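Local coordinates for protein deadlock (Drosophila melanogaster, PDB 5XYV) that serves oogenesis and germline maintenance as part of the Rhino-Deadlock-Cutoff complex, binding Rhino directly through the N-terminal region that this chain represents, at residues C[25-28]-C[32-35]. Numbering follows the deposited sequence.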
loop_
_atom_site.group_PDB
_atom_site.type_symbol
_atom_site.label_atom_id
_atom_site.label_comp_id
_atom_site.label_asym_id
_atom_site.label_seq_id
_atom_site.Cartn_x
_atom_site.Cartn_y
_atom_site.Cartn_z
ATOM N N THR C 25 -12.654 -7.930 -22.313
ATOM C CA THR C 25 -11.803 -8.932 -22.985
ATOM C C THR C 25 -11.088 -8.420 -24.230
ATOM O O THR C 25 -9.971 -8.846 -24.501
ATOM C CB THR C 25 -12.576 -10.237 -23.380
ATOM O OG1 THR C 25 -13.627 -9.931 -24.315
ATOM C CG2 THR C 25 -13.133 -10.953 -22.143
ATOM N N SER C 26 -11.691 -7.498 -24.976
ATOM C CA SER C 26 -11.055 -7.010 -26.215
ATOM C C SER C 26 -9.947 -5.972 -25.957
ATOM O O SER C 26 -9.314 -5.478 -26.886
ATOM C CB SER C 26 -12.099 -6.413 -27.161
ATOM O OG SER C 26 -12.485 -5.136 -26.706
ATOM N N SER C 27 -9.706 -5.658 -24.690
ATOM C CA SER C 27 -8.783 -4.588 -24.310
ATOM C C SER C 27 -7.330 -5.082 -24.169
ATOM O O SER C 27 -6.396 -4.287 -24.051
ATOM C CB SER C 27 -9.251 -3.949 -23.003
ATOM O OG SER C 27 -8.750 -4.681 -21.905
ATOM N N LYS C 28 -7.162 -6.398 -24.161
ATOM C CA LYS C 28 -5.852 -7.014 -24.151
ATOM C C LYS C 28 -5.856 -8.116 -25.197
ATOM O O LYS C 28 -6.918 -8.570 -25.621
ATOM C CB LYS C 28 -5.495 -7.602 -22.773
ATOM C CG LYS C 28 -5.570 -6.647 -21.581
ATOM C CD LYS C 28 -4.908 -7.281 -20.362
ATOM C CE LYS C 28 -5.100 -6.425 -19.103
ATOM N NZ LYS C 28 -4.736 -5.007 -19.305
ATOM N N GLU C 32 -1.663 -11.838 -23.515
ATOM C CA GLU C 32 -1.610 -10.896 -22.400
ATOM C C GLU C 32 -2.519 -11.318 -21.255
ATOM O O GLU C 32 -2.162 -11.183 -20.099
ATOM C CB GLU C 32 -2.013 -9.490 -22.843
ATOM C CG GLU C 32 -0.979 -8.742 -23.673
ATOM C CD GLU C 32 -1.525 -7.409 -24.191
ATOM O OE1 GLU C 32 -2.754 -7.204 -24.131
ATOM O OE2 GLU C 32 -0.732 -6.559 -24.650
ATOM N N TRP C 33 -3.711 -11.784 -21.590
ATOM C CA TRP C 33 -4.684 -12.234 -20.614
ATOM C C TRP C 33 -4.190 -13.482 -19.934
ATOM O O TRP C 33 -4.312 -13.622 -18.714
ATOM C CB TRP C 33 -6.048 -12.512 -21.272
ATOM C CG TRP C 33 -6.864 -11.299 -21.509
ATOM C CD1 TRP C 33 -7.340 -10.843 -22.706
ATOM C CD2 TRP C 33 -7.327 -10.368 -20.518
ATOM N NE1 TRP C 33 -8.061 -9.682 -22.520
ATOM C CE2 TRP C 33 -8.068 -9.371 -21.182
ATOM C CE3 TRP C 33 -7.175 -10.281 -19.130
ATOM C CZ2 TRP C 33 -8.660 -8.301 -20.513
ATOM C CZ3 TRP C 33 -7.757 -9.221 -18.470
ATOM C CH2 TRP C 33 -8.504 -8.254 -19.157
ATOM N N ASN C 34 -3.659 -14.403 -20.739
ATOM C CA ASN C 34 -3.197 -15.670 -20.190
ATOM C C ASN C 34 -2.111 -15.470 -19.153
ATOM O O ASN C 34 -2.107 -16.170 -18.144
ATOM C CB ASN C 34 -2.708 -16.615 -21.288
ATOM C CG ASN C 34 -3.851 -17.334 -21.976
ATOM O OD1 ASN C 34 -5.004 -17.236 -21.550
ATOM N ND2 ASN C 34 -3.540 -18.077 -23.031
ATOM N N THR C 35 -1.205 -14.517 -19.376
ATOM C CA THR C 35 -0.102 -14.317 -18.414
ATOM C C THR C 35 -0.603 -13.669 -17.136
ATOM O O THR C 35 -0.209 -14.062 -16.052
ATOM C CB THR C 35 1.063 -13.454 -18.972
ATOM O OG1 THR C 35 0.633 -12.106 -19.151
ATOM C CG2 THR C 35 1.573 -14.012 -20.257
#
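With CG anti to the carbonyl carbon in both residues (chi1 -81° in W33, -55° in K28), the indole of W33 reaches back from its helix to the preceding loop, and the K28 chain runs out over one face of it. K28 CB sits above the five-membered ring, a CH-pi contact 3.6 Å from the centroid, while CD passes 3.7 Å above the ring plane, over its centre. Farther out, CE lies 3.9 Å from CH2 of W33; the ammonium NZ is distant enough that any cation-pi attraction is weak. At the ring edge, W33 NE1 donates to the carbonyl O of T25 (2.9 Å, N-H...O 152°), which, with the K28 chain, helps fix the rotation of the indole. E32 flanks K28: its OE1 comes 3.1 Å from K28 CB, but accepts a hydrogen bond from the backbone N of T29. A leucine in place of W33 would probably leave T25 O without this donor and the aliphatic chain of K28 without its flat support. W33 also packs on L20 and L23, joining loop and helix 9-23 to its own: an aromatic residue near the start of helix 30-45 closing a helical hairpin, here within the Rhino-binding region.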